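Local coordinates for protein putative NADPH:quinone oxidoreductase (Ralstonia eutropha, PDB 3IUP) that binds NADPH and is probably an oxidoreductase that passes reducing equivalents from this cofactor to quinones, at residues A[39-44]-A[146-151]; A[343-348]-A[368-373]. One frame throughout, in Å; residues are numbered along the deposited sequence.

Contact 1: A[39-44]-A[146-151]; sequences IEASPL and TPADGA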
loop_
_atom_site.group_PDB
_atom_site.type_symbol
_atom_site.label_atom_id
_atom_site.label_comp_id
_atom_site.label_asym_id
_atom_site.label_seq_id
_atom_site.Cartn_x
_atom_site.Cartn_y
_atom_site.Cartn_z
ATOM N N ILE A 39 -14.583 -34.535 15.019
ATOM C CA ILE A 39 -14.748 -33.593 13.906
ATOM C C ILE A 39 -15.409 -34.319 12.723
ATOM O O ILE A 39 -14.960 -35.377 12.307
ATOM C CB ILE A 39 -13.413 -32.953 13.502
ATOM C CG1 ILE A 39 -12.807 -32.199 14.695
ATOM C CG2 ILE A 39 -13.634 -31.993 12.311
ATOM C CD1 ILE A 39 -11.351 -31.796 14.512
ATOM N N GLU A 40 -16.507 -33.745 12.235
ATOM C CA GLU A 40 -17.294 -34.361 11.155
ATOM C C GLU A 40 -17.317 -33.528 9.873
ATOM O O GLU A 40 -17.829 -33.996 8.838
ATOM C CB GLU A 40 -18.716 -34.668 11.645
ATOM C CG GLU A 40 -18.665 -35.684 12.774
ATOM C CD GLU A 40 -19.998 -36.149 13.264
ATOM O OE1 GLU A 40 -21.007 -35.561 12.897
ATOM O OE2 GLU A 40 -20.016 -37.187 13.982
ATOM N N ALA A 41 -16.774 -32.307 9.921
ATOM C CA ALA A 41 -16.827 -31.407 8.761
ATOM C C ALA A 41 -15.738 -30.356 8.892
ATOM O O ALA A 41 -15.711 -29.606 9.865
ATOM C CB ALA A 41 -18.181 -30.738 8.604
ATOM N N SER A 42 -14.857 -30.279 7.909
ATOM C CA SER A 42 -13.829 -29.251 7.893
ATOM C C SER A 42 -13.495 -28.910 6.430
ATOM O O SER A 42 -13.188 -29.802 5.657
ATOM C CB SER A 42 -12.600 -29.762 8.634
ATOM O OG SER A 42 -11.553 -28.847 8.663
ATOM N N PRO A 43 -13.532 -27.628 6.066
ATOM C CA PRO A 43 -13.378 -27.272 4.673
ATOM C C PRO A 43 -11.922 -27.222 4.278
ATOM O O PRO A 43 -11.068 -26.986 5.125
ATOM C CB PRO A 43 -14.012 -25.880 4.622
ATOM C CG PRO A 43 -13.684 -25.295 5.936
ATOM C CD PRO A 43 -13.828 -26.451 6.893
ATOM N N LEU A 44 -11.651 -27.447 2.983
ATOM C CA LEU A 44 -10.358 -27.207 2.379
ATOM C C LEU A 44 -10.361 -25.807 1.763
ATOM O O LEU A 44 -10.832 -25.588 0.641
ATOM C CB LEU A 44 -10.074 -28.252 1.302
ATOM C CG LEU A 44 -9.530 -29.559 1.840
ATOM C CD1 LEU A 44 -9.855 -30.707 0.881
ATOM C CD2 LEU A 44 -8.005 -29.421 2.075
ATOM N N THR A 146 -26.197 -29.136 11.176
ATOM C CA THR A 146 -25.279 -30.290 11.165
ATOM C C THR A 146 -23.839 -29.761 11.258
ATOM O O THR A 146 -23.601 -28.591 10.978
ATOM C CB THR A 146 -25.405 -31.054 9.850
ATOM O OG1 THR A 146 -25.117 -30.157 8.761
ATOM C CG2 THR A 146 -26.816 -31.635 9.675
ATOM N N PRO A 147 -22.852 -30.624 11.570
ATOM C CA PRO A 147 -21.464 -30.151 11.420
ATOM C C PRO A 147 -21.169 -29.544 10.036
ATOM O O PRO A 147 -20.542 -28.489 9.966
ATOM C CB PRO A 147 -20.652 -31.426 11.659
ATOM C CG PRO A 147 -21.487 -32.088 12.761
ATOM C CD PRO A 147 -22.900 -31.941 12.248
ATOM N N ALA A 148 -21.647 -30.180 8.965
ATOM C CA ALA A 148 -21.497 -29.588 7.622
ATOM C C ALA A 148 -22.005 -28.153 7.541
ATOM O O ALA A 148 -21.317 -27.267 6.993
ATOM C CB ALA A 148 -22.161 -30.422 6.569
ATOM N N ASP A 149 -23.191 -27.908 8.101
ATOM C CA ASP A 149 -23.769 -26.565 8.121
ATOM C C ASP A 149 -22.881 -25.528 8.821
ATOM O O ASP A 149 -22.916 -24.363 8.472
ATOM C CB ASP A 149 -25.184 -26.557 8.790
ATOM C CG ASP A 149 -26.226 -27.324 7.992
ATOM O OD1 ASP A 149 -26.111 -27.403 6.739
ATOM O OD2 ASP A 149 -27.178 -27.863 8.607
ATOM N N GLY A 150 -22.089 -25.952 9.800
ATOM C CA GLY A 150 -21.222 -25.054 10.545
ATOM C C GLY A 150 -19.745 -25.159 10.299
ATOM O O GLY A 150 -18.960 -24.537 10.997
ATOM N N ALA A 151 -19.359 -25.937 9.302
ATOM C CA ALA A 151 -17.953 -26.275 9.070
ATOM C C ALA A 151 -17.097 -25.054 8.729
ATOM O O ALA A 151 -15.882 -25.062 8.931
ATOM C CB ALA A 151 -17.884 -27.276 7.946
#

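Contact 2: A[343-348]-A[368-373]; sequences SKEISL and KYLINP. With NDP (NADPH dihydro-nicotinamide-adenine-dinucleotide phosphate), chain C.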
loop_
_atom_site.group_PDB
_atom_site.type_symbol
_atom_site.label_atom_id
_atom_site.label_comp_id
_atom_site.label_asym_id
_atom_site.label_seq_id
_atom_site.Cartn_x
_atom_site.Cartn_y
_atom_site.Cartn_z
ATOM N N SER A 343 -18.598 -28.953 -3.419
ATOM C CA SER A 343 -18.875 -29.851 -4.527
ATOM C C SER A 343 -18.721 -31.313 -4.142
ATOM O O SER A 343 -19.227 -32.173 -4.812
ATOM C CB SER A 343 -18.010 -29.501 -5.737
ATOM O OG SER A 343 -16.645 -29.719 -5.464
ATOM N N LYS A 344 -18.007 -31.616 -3.057
ATOM C CA LYS A 344 -17.800 -33.004 -2.659
ATOM C C LYS A 344 -17.437 -33.063 -1.167
ATOM O O LYS A 344 -16.802 -32.141 -0.654
ATOM C CB LYS A 344 -16.685 -33.633 -3.498
ATOM C CG LYS A 344 -16.615 -35.176 -3.475
ATOM C CD LYS A 344 -15.546 -35.627 -4.519
ATOM C CE LYS A 344 -15.547 -37.132 -4.770
ATOM N NZ LYS A 344 -16.691 -37.544 -5.680
ATOM N N GLU A 345 -17.894 -34.100 -0.475
ATOM C CA GLU A 345 -17.430 -34.398 0.882
ATOM C C GLU A 345 -16.547 -35.631 0.828
ATOM O O GLU A 345 -16.968 -36.679 0.298
ATOM C CB GLU A 345 -18.591 -34.644 1.824
ATOM C CG GLU A 345 -18.154 -35.018 3.243
ATOM C CD GLU A 345 -19.301 -35.165 4.230
ATOM O OE1 GLU A 345 -20.002 -34.170 4.489
ATOM O OE2 GLU A 345 -19.485 -36.258 4.790
ATOM N N ILE A 346 -15.323 -35.519 1.352
ATOM C CA ILE A 346 -14.358 -36.605 1.244
ATOM C C ILE A 346 -13.826 -37.043 2.595
ATOM O O ILE A 346 -13.843 -36.271 3.556
ATOM C CB ILE A 346 -13.171 -36.211 0.329
ATOM C CG1 ILE A 346 -12.420 -34.992 0.880
ATOM C CG2 ILE A 346 -13.655 -35.888 -1.099
ATOM C CD1 ILE A 346 -11.153 -34.631 0.077
ATOM N N SER A 347 -13.339 -38.277 2.672
ATOM C CA SER A 347 -12.660 -38.779 3.849
ATOM C C SER A 347 -11.270 -38.193 4.015
ATOM O O SER A 347 -10.639 -37.658 3.090
ATOM C CB SER A 347 -12.507 -40.311 3.792
ATOM O OG SER A 347 -11.642 -40.673 2.732
ATOM N N LEU A 348 -10.707 -38.453 5.178
ATOM C CA LEU A 348 -9.314 -38.059 5.435
ATOM C C LEU A 348 -8.311 -38.676 4.451
ATOM O O LEU A 348 -7.485 -37.980 3.869
ATOM C CB LEU A 348 -8.971 -38.412 6.890
ATOM C CG LEU A 348 -7.974 -37.527 7.569
ATOM C CD1 LEU A 348 -8.385 -36.081 7.636
ATOM C CD2 LEU A 348 -7.733 -38.096 8.995
ATOM N N LYS A 368 -15.330 -26.167 -3.975
ATOM C CA LYS A 368 -14.764 -26.338 -2.650
ATOM C C LYS A 368 -15.102 -27.728 -2.081
ATOM O O LYS A 368 -16.246 -28.181 -2.151
ATOM C CB LYS A 368 -15.216 -25.258 -1.697
ATOM C CG LYS A 368 -14.445 -25.285 -0.350
ATOM C CD LYS A 368 -14.926 -24.258 0.648
ATOM C CE LYS A 368 -14.573 -22.818 0.230
ATOM N NZ LYS A 368 -13.135 -22.543 0.314
ATOM N N TYR A 369 -14.091 -28.387 -1.535
ATOM C CA TYR A 369 -14.254 -29.723 -0.967
ATOM C C TYR A 369 -14.391 -29.622 0.557
ATOM O O TYR A 369 -13.719 -28.812 1.171
ATOM C CB TYR A 369 -13.065 -30.617 -1.329
ATOM C CG TYR A 369 -13.157 -31.317 -2.674
ATOM C CD1 TYR A 369 -13.769 -30.730 -3.768
ATOM C CD2 TYR A 369 -12.603 -32.592 -2.834
ATOM C CE1 TYR A 369 -13.840 -31.418 -4.990
ATOM C CE2 TYR A 369 -12.668 -33.278 -4.036
ATOM C CZ TYR A 369 -13.294 -32.683 -5.107
ATOM O OH TYR A 369 -13.328 -33.385 -6.288
ATOM N N LEU A 370 -15.224 -30.487 1.131
ATOM C CA LEU A 370 -15.440 -30.588 2.594
ATOM C C LEU A 370 -14.855 -31.920 3.031
ATOM O O LEU A 370 -15.111 -32.938 2.393
ATOM C CB LEU A 370 -16.910 -30.580 2.908
ATOM C CG LEU A 370 -17.303 -30.566 4.382
ATOM C CD1 LEU A 370 -16.853 -29.232 5.008
ATOM C CD2 LEU A 370 -18.826 -30.796 4.513
ATOM N N ILE A 371 -14.049 -31.913 4.078
ATOM C CA ILE A 371 -13.527 -33.146 4.632
ATOM C C ILE A 371 -14.372 -33.551 5.805
ATOM O O ILE A 371 -14.712 -32.725 6.688
ATOM C CB ILE A 371 -12.068 -33.001 5.119
ATOM C CG1 ILE A 371 -11.122 -32.570 3.996
ATOM C CG2 ILE A 371 -11.525 -34.329 5.781
ATOM C CD1 ILE A 371 -9.801 -31.953 4.530
ATOM N N ASN A 372 -14.714 -34.831 5.854
ATOM C CA ASN A 372 -15.242 -35.410 7.068
ATOM C C ASN A 372 -14.203 -36.377 7.604
ATOM O O ASN A 372 -14.072 -37.489 7.091
ATOM C CB ASN A 372 -16.563 -36.134 6.816
ATOM C CG ASN A 372 -17.084 -36.847 8.067
ATOM O OD1 ASN A 372 -16.420 -36.906 9.104
ATOM N ND2 ASN A 372 -18.299 -37.347 7.976
ATOM N N PRO A 373 -13.436 -35.969 8.630
ATOM C CA PRO A 373 -12.318 -36.813 9.099
ATOM C C PRO A 373 -12.722 -38.173 9.557
ATOM O O PRO A 373 -11.884 -39.085 9.578
ATOM C CB PRO A 373 -11.766 -36.018 10.297
ATOM C CG PRO A 373 -12.044 -34.603 9.902
ATOM C CD PRO A 373 -13.414 -34.656 9.284
HETATM P PA NDP C . -13.333 -20.327 -3.304
HETATM O O1A NDP C . -14.721 -20.528 -2.944
HETATM O O2A NDP C . -12.463 -21.505 -3.514
HETATM O O5B NDP C . -13.395 -19.438 -4.699
HETATM C C5B NDP C . -12.139 -19.008 -5.236
HETATM C C4B NDP C . -12.407 -18.061 -6.366
HETATM O O4B NDP C . -11.148 -17.652 -6.817
HETATM C C3B NDP C . -13.156 -18.715 -7.540
HETATM O O3B NDP C . -14.247 -17.965 -8.032
HETATM C C2B NDP C . -12.083 -18.783 -8.650
HETATM O O2B NDP C . -12.592 -18.590 -9.969
HETATM C C1B NDP C . -11.180 -17.626 -8.249
HETATM N N9A NDP C . -9.796 -17.777 -8.716
HETATM C C8A NDP C . -9.009 -18.893 -8.521
HETATM N N7A NDP C . -7.780 -18.644 -9.007
HETATM C C5A NDP C . -7.754 -17.357 -9.509
HETATM C C6A NDP C . -6.775 -16.560 -10.135
HETATM N N6A NDP C . -5.548 -17.007 -10.455
HETATM N N1A NDP C . -7.100 -15.274 -10.514
HETATM C C2A NDP C . -8.350 -14.771 -10.330
HETATM N N3A NDP C . -9.303 -15.551 -9.717
HETATM C C4A NDP C . -9.018 -16.813 -9.317
HETATM O O3 NDP C . -12.491 -19.397 -2.284
HETATM P PN NDP C . -12.958 -18.893 -0.882
HETATM O O1N NDP C . -14.225 -18.205 -0.893
HETATM O O2N NDP C . -12.799 -19.952 0.173
HETATM O O5D NDP C . -11.795 -17.787 -0.600
HETATM C C5D NDP C . -11.812 -16.553 -1.334
HETATM C C4D NDP C . -10.503 -15.805 -1.108
HETATM O O4D NDP C . -10.582 -15.217 0.208
HETATM C C3D NDP C . -9.216 -16.653 -1.166
HETATM O O3D NDP C . -8.159 -15.945 -1.783
HETATM C C2D NDP C . -8.901 -16.832 0.310
HETATM O O2D NDP C . -7.547 -17.131 0.618
HETATM C C1D NDP C . -9.315 -15.450 0.820
HETATM N N1N NDP C . -9.445 -15.376 2.294
HETATM C C2N NDP C . -8.533 -14.604 2.935
HETATM C C3N NDP C . -8.543 -14.475 4.299
HETATM C C7N NDP C . -7.604 -13.501 4.985
HETATM O O7N NDP C . -7.599 -13.530 6.377
HETATM N N7N NDP C . -6.782 -12.659 4.344
HETATM C C4N NDP C . -9.714 -14.949 5.068
HETATM C C5N NDP C . -10.683 -15.777 4.262
HETATM C C6N NDP C . -10.511 -15.951 2.894
HETATM P P2B NDP C . -12.190 -19.610 -11.194
HETATM O O1X NDP C . -13.327 -20.635 -11.300
HETATM O O2X NDP C . -10.852 -20.307 -10.965
HETATM O O3X NDP C . -12.126 -18.690 -12.423
HETATM O O HOH W 1 -11.830 -40.337 7.211
#

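Contact 1: A[39-44]-A[146-151]
Ala41 CB lodges against the first turn of the short helix 147-150, with Pro147 C and Ala148 N each 3.5 Å away. The same methyl touches Ala151 CB obliquely at 3.5 Å, so one small side chain is held between the start of the turn and the residue just past it. Beside it, Glu40 and Pro147 run side by side and point the same way: Glu40 CB lies 3.8 Å from Pro147 CB, and Glu40 OE1 reaches Pro147 CG at 3.5 Å. CG of Glu40 stands opposite the carbonyl carbon (chi1 -63°), and the extended chain beyond it follows the proline ring; the carboxylate is engaged through OE2 in a salt bridge with Arg38. At the other end Pro43 CD approaches Ala151 O to 3.2 Å, a carbon-to-oxygen contact. A classic beta bulge, in which Glu40 and Ala41 both face Ala99, lets these two successive side chains turn toward the helix. Ser42 points the opposite way and bonds through OG to Glu97 O. On the helix side, Thr146 and Asp149 form a capping box: Asp149 N donates to Thr146 OG1 (3.0 Å), and Thr146 N donates to Asp149 OD2 (3.0 Å) from above the carboxylate plane. Leu370 of the neighbouring strand packs on Ala148 and Ala151. Strand 34-43 of the GroES-like region thus meets the turn and its backbone by van der Waals contact of the Ala41 methyl, Pro43 ring and Glu40 chain; the capping box holds the turn, while the polar ends of Glu40 and Ser42 find partners outside it.

Contact 2: A[343-348]-A[368-373]
A chi1 of -85° sets the Tyr369 ring beside its own backbone N and brings it under Lys344 CB, which sits over the ring centre, 3.9 Å from the centroid and 10° off the normal, a CH-pi contact. The two side chains run side by side, pointing the same way, and the extended Lys344 chain carries CD to within 3.6 Å of Tyr369 OH. Ile346 crosses the tyrosine at about a right angle and brings CD1 to the ring edge, 3.8 Å from Tyr369 CD2. Met356 and Val359 of helix 354-360 also pack on the tyrosine. Strands 344-347 and 369-372 are parallel neighbours in the mixed sheet that includes strand 34-43, and helices 348-351 and 354-360 lie in the connection between them, a beta-alpha-beta crossover. The pairing is carried by alternating backbone bonds: Leu370 N to Lys344 O, Ile346 N to Leu370 O (2.8 Å) and Asn372 N to Ile346 O (2.8 Å). On the face bearing Glu345 and Leu370, Glu345 OE2 lies 3.6 Å from Asn372 CB, the two side chains at a slant and the carboxylate plane 78° from the amide; Asn372 OD1 is bonded to Asn374 N. Past Ser347 and Asn372, one water accepts from Leu348 N and donates to Pro373 O. At the opposite end Ser343 N donates to Lys368 O, while the Lys368 side chain, which starts away from strand 344-347 and bends at chi3 and chi4, donates from NZ to the NADPH phosphate oxygen O2N at 2.6 Å. The positive charge of Lys368 would probably offset part of that on the pyrophosphate; Asn45 OD1 accepts from the same NZ and helps to place it.

Contact 1 closes before contact 2 opens along the chain, yet their centres lie only 9 Å apart, on the same side of the chain's centre. They share one mixed sheet: strand 34-43 of contact 1 runs antiparallel to strand 369-372 of contact 2, which in turn pairs with 344-347. The two join directly through probable hydrogen bonds from Ser42 N to Ile371 O and from Leu44 N to Tyr369 O. A late part of the chain thereby returns to complete a sheet begun within the GroES-like region. Lys368 reaches the NADPH, and the Pro43 side chain lies about 8 Å from it at nearest, so this end of the sheet faces the cofactor.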